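Local coordinates for iron-chelator utilization protein (Thermobifida fusca TM51, PDB 4YHB), which binds flavin-adenine dinucleotide and, as a siderophore-interacting protein, probably reduces ferric siderophores so that their iron can be released, at residues L146-E149 with T150-P153; V174-A177 with A178-Q181; L194-G198 with A199-T203; R26-T29 with P30-R34. All coordinates share one frame; numbering follows the deposited sequence.

Contact 1. Residues L146-E149 with T150-P153. With FAD (flavin-adenine dinucleotide), chain C.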
loop_
_atom_site.group_PDB
_atom_site.type_symbol
_atom_site.label_atom_id
_atom_site.label_comp_id
_atom_site.label_asym_id
_atom_site.label_seq_id
_atom_site.Cartn_x
_atom_site.Cartn_y
_atom_site.Cartn_z
ATOM N N LEU A 146 -7.974 8.721 2.281
ATOM C CA LEU A 146 -7.853 9.097 0.878
ATOM C C LEU A 146 -6.775 8.226 0.236
ATOM O O LEU A 146 -5.704 8.002 0.823
ATOM C CB LEU A 146 -7.516 10.584 0.736
ATOM C CG LEU A 146 -8.477 11.542 1.452
ATOM C CD1 LEU A 146 -7.827 12.116 2.692
ATOM C CD2 LEU A 146 -8.919 12.655 0.523
ATOM N N ALA A 147 -7.058 7.695 -0.949
ATOM C CA ALA A 147 -6.109 6.788 -1.582
ATOM C C ALA A 147 -6.377 6.676 -3.069
ATOM O O ALA A 147 -7.529 6.586 -3.483
ATOM C CB ALA A 147 -6.177 5.393 -0.931
ATOM N N ASP A 148 -5.316 6.691 -3.875
ATOM C CA ASP A 148 -5.449 6.239 -5.258
ATOM C C ASP A 148 -5.150 4.735 -5.249
ATOM O O ASP A 148 -5.010 4.158 -4.169
ATOM C CB ASP A 148 -4.546 7.056 -6.209
ATOM C CG ASP A 148 -3.049 6.699 -6.122
ATOM O OD1 ASP A 148 -2.601 5.888 -5.273
ATOM O OD2 ASP A 148 -2.302 7.268 -6.946
ATOM N N GLU A 149 -5.041 4.087 -6.408
ATOM C CA GLU A 149 -4.997 2.620 -6.408
ATOM C C GLU A 149 -3.740 2.020 -5.736
ATOM O O GLU A 149 -3.780 0.887 -5.261
ATOM C CB GLU A 149 -5.136 2.073 -7.839
ATOM C CG GLU A 149 -4.179 2.690 -8.866
ATOM C CD GLU A 149 -4.810 3.853 -9.640
ATOM O OE1 GLU A 149 -5.424 4.730 -9.005
ATOM O OE2 GLU A 149 -4.695 3.882 -10.889
ATOM N N THR A 150 -2.641 2.761 -5.676
ATOM C CA THR A 150 -1.421 2.224 -5.041
ATOM C C THR A 150 -1.549 2.154 -3.528
ATOM O O THR A 150 -0.893 1.330 -2.875
ATOM C CB THR A 150 -0.166 3.062 -5.353
ATOM O OG1 THR A 150 -0.318 4.389 -4.822
ATOM C CG2 THR A 150 0.091 3.126 -6.849
ATOM N N ALA A 151 -2.396 3.023 -2.982
ATOM C CA ALA A 151 -2.604 3.109 -1.551
ATOM C C ALA A 151 -3.916 2.469 -1.113
ATOM O O ALA A 151 -4.184 2.358 0.077
ATOM C CB ALA A 151 -2.544 4.554 -1.107
ATOM N N LEU A 152 -4.712 2.009 -2.073
ATOM C CA LEU A 152 -5.971 1.333 -1.753
ATOM C C LEU A 152 -5.780 0.051 -0.929
ATOM O O LEU A 152 -6.585 -0.213 -0.028
ATOM C CB LEU A 152 -6.759 1.029 -3.044
ATOM C CG LEU A 152 -8.084 0.266 -2.910
ATOM C CD1 LEU A 152 -9.016 0.935 -1.892
ATOM C CD2 LEU A 152 -8.786 0.126 -4.268
ATOM N N PRO A 153 -4.730 -0.749 -1.215
ATOM C CA PRO A 153 -4.560 -1.943 -0.365
ATOM C C PRO A 153 -4.434 -1.642 1.125
ATOM O O PRO A 153 -5.087 -2.312 1.941
ATOM C CB PRO A 153 -3.262 -2.566 -0.896
ATOM C CG PRO A 153 -3.262 -2.182 -2.363
ATOM C CD PRO A 153 -3.815 -0.774 -2.376
HETATM P PA FAD C . 8.579 1.925 -11.474
HETATM O O1A FAD C . 9.841 1.365 -12.146
HETATM O O2A FAD C . 8.845 2.324 -9.974
HETATM O O5B FAD C . 8.199 3.305 -12.212
HETATM C C5B FAD C . 8.248 3.401 -13.590
HETATM C C4B FAD C . 7.265 4.491 -14.060
HETATM O O4B FAD C . 5.929 4.120 -13.855
HETATM C C3B FAD C . 7.455 5.774 -13.369
HETATM O O3B FAD C . 7.268 6.765 -14.327
HETATM C C2B FAD C . 6.415 5.812 -12.397
HETATM O O2B FAD C . 5.928 7.118 -12.112
HETATM C C1B FAD C . 5.323 5.055 -13.026
HETATM N N9A FAD C . 4.445 4.345 -12.106
HETATM C C8A FAD C . 4.806 3.680 -10.987
HETATM N N7A FAD C . 3.709 3.148 -10.430
HETATM C C5A FAD C . 2.653 3.442 -11.223
HETATM C C6A FAD C . 1.287 3.165 -11.166
HETATM N N6A FAD C . 0.767 2.388 -10.097
HETATM N N1A FAD C . 0.475 3.626 -12.133
HETATM C C2A FAD C . 0.964 4.358 -13.157
HETATM N N3A FAD C . 2.268 4.641 -13.242
HETATM C C4A FAD C . 3.117 4.207 -12.284
HETATM N N1 FAD C . 1.641 -0.300 -5.303
HETATM C C2 FAD C . 0.751 -1.269 -5.520
HETATM O O2 FAD C . 0.364 -1.497 -6.656
HETATM N N3 FAD C . 0.301 -1.989 -4.446
HETATM C C4 FAD C . 0.731 -1.744 -3.190
HETATM O O4 FAD C . 0.297 -2.429 -2.274
HETATM C C4X FAD C . 1.654 -0.730 -2.934
HETATM N N5 FAD C . 2.125 -0.429 -1.669
HETATM C C5X FAD C . 3.037 0.558 -1.502
HETATM C C6 FAD C . 3.522 0.860 -0.225
HETATM C C7 FAD C . 4.363 1.767 -0.057
HETATM C C7M FAD C . 4.819 2.005 1.395
HETATM C C8 FAD C . 4.873 2.485 -0.931
HETATM C C8M FAD C . 5.873 3.577 -0.674
HETATM C C9 FAD C . 4.508 2.320 -2.240
HETATM C C9A FAD C . 3.493 1.281 -2.715
HETATM N N10 FAD C . 3.017 0.983 -3.914
HETATM C C10 FAD C . 2.106 -0.003 -4.062
HETATM C "C1'" FAD C . 3.481 1.745 -5.094
HETATM C "C2'" FAD C . 4.591 1.061 -5.830
HETATM O "O2'" FAD C . 5.675 0.920 -5.000
HETATM C "C3'" FAD C . 4.942 1.927 -7.091
HETATM O "O3'" FAD C . 3.769 2.074 -7.827
HETATM C "C4'" FAD C . 6.109 1.437 -7.905
HETATM O "O4'" FAD C . 6.620 2.462 -8.647
HETATM C "C5'" FAD C . 5.741 0.312 -8.886
HETATM O "O5'" FAD C . 6.863 -0.378 -9.382
HETATM P P FAD C . 7.054 -0.369 -10.950
HETATM O O1P FAD C . 8.379 -1.146 -11.120
HETATM O O2P FAD C . 5.683 -0.841 -11.509
HETATM O O3P FAD C . 7.392 0.906 -11.820
#
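Asp148 and Thr150 meet through the carboxylate of the first and the hydroxyl of the second, in the turn that leaves strand 142-147. The aspartate chain starts at CB with CG lodged between its backbone N and carbonyl carbon (chi1 75°), which swings the carboxylate forward over the residues that follow. CG itself stays 3.8 Å from Thr150 OG1. Beyond it OD1 takes two donors: Thr150 OG1 at 2.8 Å, on the syn lone pair, and Thr150 N at 3.2 Å, from 56° above the carboxylate plane. OD2, the other branch, is bonded to Trp256 NE1, so both oxygens are engaged and the carboxylate is fixed in rotation. An alanine at Asp148 takes away the acceptor shared by the hydroxyl and N-H of Thr150 and the partner of Trp256 NE1, which would probably leave the Thr150 hydroxyl free to turn and the bend less firmly held. The backbone repeats the closure, Ala151 N donating to Asp148 O at 3.1 Å, while Ala147 CB packs on Ala151 CB at 3.7 Å. On the cofactor side Thr150 CG2 lies 3.4 Å from FAD N6A, Thr150 O is 3.3 Å from flavin C4X, and Pro153 CG approaches FAD O4. The bond from Thr150 N to OD1 defines an Asx turn, here at the strand-to-helix junction of a beta-alpha-beta unit in a Rossmann-like parallel sheet, with Thr150 and Pro153 belonging to the FAD pocket.

Contact 2. Residues V174-A177 with A178-Q181; sequences VADA and AEEQ
Val174 and Glu179 form the closely packed side of this turn, their CB atoms 3.7 Å apart and their side chains slanting across each other. Glu179 CB also sits 3.4 Å from Asp176 O, the oxygen to which Glu179 N donates at 3.0 Å with a nearly straight N-H (159°). The carboxylate of Asp176 reaches forward because CG lies between the backbone N and the carbonyl carbon (chi1 56°). Its OD1 then accepts Ala178 N at 3.0 Å, on the anti side and 25° out of the carboxylate plane. This is an Asx turn at the opening of a short 3-10 segment, in the loop that links the parallel strands 167-174 and 190-195. Asp176 OD1 and Glu179 OE2 are 4.5 Å apart, like charges that Arg31 probably offsets, its NH1 forming salt bridges with both Asp176 OD2 and Glu179 OE2. Glu179 OE1 is bonded to Thr29 OG1, which helps to fix the bent glutamate chain. The opposite character prevails at Ala177 and Ala178, both exposed to solvent. There the bond from Glu180 N to Ala177 O is weak, at 3.3 Å, while Glu180 CG rests 3.4 Å from the same oxygen. The glutamate chain runs on extended, and its OE2 passes Ala177 CB at a loose 4.1 Å before bonding to His195 NE2.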
loop_
_atom_site.group_PDB
_atom_site.type_symbol
_atom_site.label_atom_id
_atom_site.label_comp_id
_atom_site.label_asym_id
_atom_site.label_seq_id
_atom_site.Cartn_x
_atom_site.Cartn_y
_atom_site.Cartn_z
ATOM N N VAL A 174 -9.898 5.764 -8.522
ATOM C CA VAL A 174 -9.595 4.600 -9.356
ATOM C C VAL A 174 -9.853 4.985 -10.808
ATOM O O VAL A 174 -10.388 6.068 -11.077
ATOM C CB VAL A 174 -10.446 3.357 -8.964
ATOM C CG1 VAL A 174 -10.058 2.846 -7.572
ATOM C CG2 VAL A 174 -11.956 3.687 -9.033
ATOM N N ALA A 175 -9.494 4.102 -11.737
ATOM C CA ALA A 175 -9.564 4.428 -13.162
ATOM C C ALA A 175 -10.989 4.663 -13.635
ATOM O O ALA A 175 -11.231 5.577 -14.424
ATOM C CB ALA A 175 -8.920 3.324 -13.990
ATOM N N ASP A 176 -11.913 3.828 -13.161
ATOM C CA ASP A 176 -13.314 3.859 -13.595
ATOM C C ASP A 176 -14.140 2.952 -12.696
ATOM O O ASP A 176 -13.587 2.333 -11.773
ATOM C CB ASP A 176 -13.458 3.434 -15.065
ATOM C CG ASP A 176 -12.864 2.052 -15.358
ATOM O OD1 ASP A 176 -13.100 1.095 -14.584
ATOM O OD2 ASP A 176 -12.161 1.923 -16.386
ATOM N N ALA A 177 -15.437 2.823 -13.001
ATOM C CA ALA A 177 -16.371 2.106 -12.129
ATOM C C ALA A 177 -16.074 0.611 -11.995
ATOM O O ALA A 177 -16.448 -0.019 -10.997
ATOM C CB ALA A 177 -17.810 2.307 -12.625
ATOM N N ALA A 178 -15.393 0.040 -12.984
ATOM C CA ALA A 178 -15.075 -1.386 -12.963
ATOM C C ALA A 178 -13.995 -1.708 -11.946
ATOM O O ALA A 178 -13.734 -2.875 -11.660
ATOM C CB ALA A 178 -14.641 -1.863 -14.347
ATOM N N GLU A 179 -13.358 -0.671 -11.413
ATOM C CA GLU A 179 -12.257 -0.852 -10.476
ATOM C C GLU A 179 -12.703 -0.752 -9.017
ATOM O O GLU A 179 -11.889 -0.908 -8.108
ATOM C CB GLU A 179 -11.156 0.170 -10.759
ATOM C CG GLU A 179 -10.525 0.012 -12.134
ATOM C CD GLU A 179 -9.821 -1.335 -12.302
ATOM O OE1 GLU A 179 -9.204 -1.840 -11.326
ATOM O OE2 GLU A 179 -9.880 -1.884 -13.417
ATOM N N GLU A 180 -13.986 -0.481 -8.792
ATOM C CA GLU A 180 -14.527 -0.441 -7.432
ATOM C C GLU A 180 -14.470 -1.819 -6.792
ATOM O O GLU A 180 -14.634 -2.826 -7.471
ATOM C CB GLU A 180 -15.968 0.082 -7.443
ATOM C CG GLU A 180 -16.043 1.506 -7.943
ATOM C CD GLU A 180 -17.460 2.047 -8.043
ATOM O OE1 GLU A 180 -18.398 1.377 -7.574
ATOM O OE2 GLU A 180 -17.623 3.160 -8.585
ATOM N N GLN A 181 -14.225 -1.856 -5.487
ATOM C CA GLN A 181 -14.183 -3.106 -4.741
ATOM C C GLN A 181 -15.288 -3.146 -3.695
ATOM O O GLN A 181 -15.750 -2.111 -3.234
ATOM C CB GLN A 181 -12.811 -3.285 -4.066
ATOM C CG GLN A 181 -11.639 -3.224 -5.033
ATOM C CD GLN A 181 -10.299 -3.477 -4.342
ATOM O OE1 GLN A 181 -10.254 -3.932 -3.203
ATOM N NE2 GLN A 181 -9.209 -3.182 -5.033
#

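Contact 3. Residues L194-G198 with A199-T203; sequences LHRNG and AAPGT
Arg196 bends its side chain over the backbone of Ala199 to Pro201, and the guanidinium meets three kinds of partner. At its edge, in the plane, NE makes a weak bond to Ala199 O at 3.4 Å. The same N-H is also given to a water 3.1 Å from NE, and that water donates back to Ala199 O at 2.8 Å. Over one face lies Pro201, with CA 3.7 Å above the guanidinium plane and displaced toward its rim, while NH2 comes within 3.8 Å of Pro201 CG. A turn at chi3 (-60°) brings the group into this place. Farther out, salt bridges from NH2 to Glu149 and from NH1 to Glu173 hold the two terminal nitrogens, and so the plane of the group. The backbone beneath is set by a type I' turn closed by Ala199 N to Arg196 O at 3.1 Å, whose Gly198 has a phi of 113° that calls for glycine. Pro201 itself is the second residue of a type II turn from Ala200 to Thr203, where Ala200 O accepts both Thr203 N and Thr203 OG1, the latter at 2.7 Å. These two consecutive beta turns follow an outermost strand of the Rossmann-like sheet and deliver Pro201 to the FAD pocket.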
loop_
_atom_site.group_PDB
_atom_site.type_symbol
_atom_site.label_atom_id
_atom_site.label_comp_id
_atom_site.label_asym_id
_atom_site.label_seq_id
_atom_site.Cartn_x
_atom_site.Cartn_y
_atom_site.Cartn_z
ATOM N N LEU A 194 -13.994 7.650 -6.631
ATOM C CA LEU A 194 -13.811 8.711 -7.616
ATOM C C LEU A 194 -13.146 8.146 -8.865
ATOM O O LEU A 194 -12.166 7.405 -8.777
ATOM C CB LEU A 194 -12.968 9.838 -7.024
ATOM C CG LEU A 194 -13.537 10.409 -5.726
ATOM C CD1 LEU A 194 -12.457 11.217 -5.014
ATOM C CD2 LEU A 194 -14.785 11.256 -6.022
ATOM N N HIS A 195 -13.676 8.500 -10.024
ATOM C CA HIS A 195 -13.239 7.897 -11.279
ATOM C C HIS A 195 -12.477 8.878 -12.156
ATOM O O HIS A 195 -12.969 9.965 -12.456
ATOM C CB HIS A 195 -14.449 7.353 -12.055
ATOM C CG HIS A 195 -15.354 6.490 -11.234
ATOM N ND1 HIS A 195 -16.727 6.525 -11.355
ATOM C CD2 HIS A 195 -15.085 5.552 -10.295
ATOM C CE1 HIS A 195 -17.263 5.651 -10.521
ATOM N NE2 HIS A 195 -16.287 5.049 -9.864
ATOM N N ARG A 196 -11.287 8.479 -12.595
ATOM C CA ARG A 196 -10.498 9.301 -13.508
ATOM C C ARG A 196 -11.108 9.386 -14.905
ATOM O O ARG A 196 -10.853 10.349 -15.630
ATOM C CB ARG A 196 -9.074 8.764 -13.609
ATOM C CG ARG A 196 -8.217 9.068 -12.375
ATOM C CD ARG A 196 -6.746 8.809 -12.680
ATOM N NE ARG A 196 -6.519 7.417 -13.053
ATOM C CZ ARG A 196 -6.254 6.448 -12.180
ATOM N NH1 ARG A 196 -6.185 6.719 -10.882
ATOM N NH2 ARG A 196 -6.060 5.209 -12.604
ATOM N N ASN A 197 -11.892 8.377 -15.281
ATOM C CA ASN A 197 -12.617 8.378 -16.560
ATOM C C ASN A 197 -11.801 8.860 -17.769
ATOM O O ASN A 197 -12.257 9.711 -18.544
ATOM C CB ASN A 197 -13.887 9.224 -16.428
ATOM C CG ASN A 197 -14.889 8.601 -15.494
ATOM O OD1 ASN A 197 -14.849 7.388 -15.259
ATOM N ND2 ASN A 197 -15.804 9.410 -14.956
ATOM N N GLY A 198 -10.589 8.329 -17.916
ATOM C CA GLY A 198 -9.761 8.638 -19.071
ATOM C C GLY A 198 -8.511 9.430 -18.742
ATOM O O GLY A 198 -7.528 9.372 -19.482
ATOM N N ALA A 199 -8.541 10.170 -17.636
ATOM C CA ALA A 199 -7.367 10.902 -17.187
ATOM C C ALA A 199 -6.302 9.912 -16.705
ATOM O O ALA A 199 -6.628 8.902 -16.082
ATOM C CB ALA A 199 -7.729 11.860 -16.087
ATOM N N ALA A 200 -5.040 10.195 -16.999
ATOM C CA ALA A 200 -3.955 9.291 -16.593
ATOM C C ALA A 200 -3.750 9.308 -15.079
ATOM O O ALA A 200 -4.010 10.321 -14.434
ATOM C CB ALA A 200 -2.665 9.668 -17.305
ATOM N N PRO A 201 -3.271 8.185 -14.507
ATOM C CA PRO A 201 -2.925 8.132 -13.083
ATOM C C PRO A 201 -2.007 9.281 -12.701
ATOM O O PRO A 201 -1.069 9.572 -13.439
ATOM C CB PRO A 201 -2.192 6.789 -12.937
ATOM C CG PRO A 201 -2.662 5.961 -14.065
ATOM C CD PRO A 201 -2.994 6.914 -15.194
ATOM N N GLY A 202 -2.286 9.930 -11.578
ATOM C CA GLY A 202 -1.400 10.942 -11.046
ATOM C C GLY A 202 -1.557 12.315 -11.684
ATOM O O GLY A 202 -0.758 13.204 -11.405
ATOM N N THR A 203 -2.577 12.502 -12.525
ATOM C CA THR A 203 -2.741 13.780 -13.216
ATOM C C THR A 203 -3.983 14.555 -12.796
ATOM O O THR A 203 -4.226 15.648 -13.308
ATOM C CB THR A 203 -2.800 13.604 -14.750
ATOM O OG1 THR A 203 -4.021 12.947 -15.117
ATOM C CG2 THR A 203 -1.603 12.795 -15.248
HETATM O O HOH W 1 -6.781 6.149 -15.852
#

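Contact 4. Residues R26-T29 with P30-R34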
loop_
_atom_site.group_PDB
_atom_site.type_symbol
_atom_site.label_atom_id
_atom_site.label_comp_id
_atom_site.label_asym_id
_atom_site.label_seq_id
_atom_site.Cartn_x
_atom_site.Cartn_y
_atom_site.Cartn_z
ATOM N N ARG A 26 -5.622 -13.936 -8.025
ATOM C CA ARG A 26 -7.019 -13.537 -8.164
ATOM C C ARG A 26 -7.105 -12.174 -8.874
ATOM O O ARG A 26 -6.663 -11.174 -8.329
ATOM C CB ARG A 26 -7.695 -13.470 -6.786
ATOM C CG ARG A 26 -7.826 -14.824 -6.060
ATOM C CD ARG A 26 -7.938 -14.696 -4.530
ATOM N NE ARG A 26 -9.024 -13.827 -4.076
ATOM C CZ ARG A 26 -9.151 -13.367 -2.829
ATOM N NH1 ARG A 26 -8.253 -13.684 -1.901
ATOM N NH2 ARG A 26 -10.173 -12.581 -2.508
ATOM N N ARG A 27 -7.629 -12.142 -10.097
ATOM C CA ARG A 27 -7.782 -10.868 -10.796
ATOM C C ARG A 27 -9.073 -10.228 -10.303
ATOM O O ARG A 27 -10.148 -10.468 -10.855
ATOM C CB ARG A 27 -7.791 -11.060 -12.317
ATOM C CG ARG A 27 -7.968 -9.747 -13.121
ATOM C CD ARG A 27 -6.765 -8.782 -12.964
ATOM N NE ARG A 27 -5.602 -9.311 -13.666
ATOM C CZ ARG A 27 -5.007 -8.730 -14.700
ATOM N NH1 ARG A 27 -5.433 -7.556 -15.163
ATOM N NH2 ARG A 27 -3.974 -9.329 -15.270
ATOM N N ILE A 28 -8.966 -9.444 -9.237
ATOM C CA ILE A 28 -10.145 -8.928 -8.560
ATOM C C ILE A 28 -10.849 -7.821 -9.351
ATOM O O ILE A 28 -12.069 -7.736 -9.320
ATOM C CB ILE A 28 -9.802 -8.411 -7.157
ATOM C CG1 ILE A 28 -8.624 -7.439 -7.220
ATOM C CG2 ILE A 28 -9.442 -9.586 -6.209
ATOM C CD1 ILE A 28 -8.276 -6.835 -5.866
ATOM N N THR A 29 -10.095 -6.975 -10.047
ATOM C CA THR A 29 -10.684 -5.988 -10.962
ATOM C C THR A 29 -9.800 -5.981 -12.201
ATOM O O THR A 29 -8.704 -6.569 -12.172
ATOM C CB THR A 29 -10.777 -4.562 -10.341
ATOM O OG1 THR A 29 -9.463 -4.075 -10.034
ATOM C CG2 THR A 29 -11.630 -4.562 -9.079
ATOM N N PRO A 30 -10.255 -5.343 -13.295
ATOM C CA PRO A 30 -9.434 -5.355 -14.507
ATOM C C PRO A 30 -7.988 -4.864 -14.334
ATOM O O PRO A 30 -7.110 -5.426 -14.992
ATOM C CB PRO A 30 -10.204 -4.425 -15.446
ATOM C CG PRO A 30 -11.610 -4.613 -15.057
ATOM C CD PRO A 30 -11.605 -4.789 -13.567
ATOM N N ARG A 31 -7.742 -3.877 -13.474
ATOM C CA ARG A 31 -6.392 -3.326 -13.302
ATOM C C ARG A 31 -5.724 -3.650 -11.961
ATOM O O ARG A 31 -4.754 -2.995 -11.580
ATOM C CB ARG A 31 -6.422 -1.812 -13.454
ATOM C CG ARG A 31 -6.978 -1.336 -14.796
ATOM C CD ARG A 31 -7.231 0.159 -14.689
ATOM N NE ARG A 31 -7.604 0.806 -15.945
ATOM C CZ ARG A 31 -8.839 0.878 -16.409
ATOM N NH1 ARG A 31 -9.827 0.295 -15.736
ATOM N NH2 ARG A 31 -9.085 1.535 -17.550
ATOM N N MET A 32 -6.259 -4.624 -11.239
ATOM C CA MET A 32 -5.651 -5.039 -9.980
ATOM C C MET A 32 -5.655 -6.553 -9.827
ATOM O O MET A 32 -6.665 -7.216 -10.079
ATOM C CB MET A 32 -6.361 -4.403 -8.779
ATOM C CG MET A 32 -5.531 -4.574 -7.507
ATOM S SD MET A 32 -5.619 -3.226 -6.336
ATOM C CE MET A 32 -5.152 -1.820 -7.340
ATOM N N VAL A 33 -4.518 -7.093 -9.406
ATOM C CA VAL A 33 -4.393 -8.525 -9.230
ATOM C C VAL A 33 -3.921 -8.816 -7.808
ATOM O O VAL A 33 -3.006 -8.165 -7.290
ATOM C CB VAL A 33 -3.442 -9.140 -10.281
ATOM C CG1 VAL A 33 -2.011 -8.619 -10.117
ATOM C CG2 VAL A 33 -3.473 -10.649 -10.189
ATOM N N ARG A 34 -4.598 -9.770 -7.174
ATOM C CA ARG A 34 -4.349 -10.135 -5.792
ATOM C C ARG A 34 -3.605 -11.451 -5.809
ATOM O O ARG A 34 -4.064 -12.425 -6.415
ATOM C CB ARG A 34 -5.668 -10.233 -5.015
ATOM C CG ARG A 34 -5.530 -10.708 -3.585
ATOM C CD ARG A 34 -6.794 -10.438 -2.786
ATOM N NE ARG A 34 -7.013 -9.003 -2.627
ATOM C CZ ARG A 34 -8.135 -8.456 -2.176
ATOM N NH1 ARG A 34 -9.171 -9.219 -1.847
ATOM N NH2 ARG A 34 -8.221 -7.140 -2.066
#
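Arg26 and Arg34 are paired through the backbone, with Arg26 N to Arg34 O at 2.7 Å and Arg34 N to Arg26 O at 2.8 Å. At the far end of the ladder Met32 N donates to Thr29 O at 3.3 Å, and the return bond from Thr29 N to Met32 O is weak. One side chain adds a polar clasp: Arg27, kinked at chi2 (66°) and chi3 (71°), curls back so that NH1 reaches Pro30 O at 2.7 Å, in the guanidinium plane. Among the charged groups, Arg26 NH2 and Arg34 NH1 stand 3.6 Å apart, the two guanidinium planes 85° to each other, and Arg34 CD lies over a face of the Arg26 guanidinium. Asp104, salt-bridged to Arg34 NE, probably offsets part of the repulsion between these like charges. With an alanine at Arg34 the charge beside Asp104 is gone, which would probably leave that carboxylate without its mate and the Arg26 group freer to swing. Apolar contact comes from Ile28, whose CD1 touches Met32 CG at 3.9 Å and sits over a face of the Arg34 guanidinium, 3.8 Å from NH2. Ile28 and Thr29 both facing Met32 make a classic beta bulge, next to the type I turn of a beta hairpin in the antiparallel barrel of the FAD-binding domain.

How the contacts relate
Along the chain the order is contact 4, contact 1, contact 2, contact 3. Contact 4 closes a hairpin of the antiparallel barrel, whereas the other three follow strands 142-147, 167-174 and 190-195, neighbours in the parallel sheet. Contacts 1 and 2 each touch all the others; the centre of contact 2 lies about 11 Å from those of contacts 3 and 4 and about 12 Å from that of contact 1. Contact 2 ties the barrel hairpin to the parallel sheet through charged and polar pairs, while contacts 3 and 4 do not touch, their nearest atoms being about 6 Å apart. A salt bridge joins contacts 1 and 3, which both supply FAD-pocket residues, so the cluster lies where the two domains meet beside the cofactor.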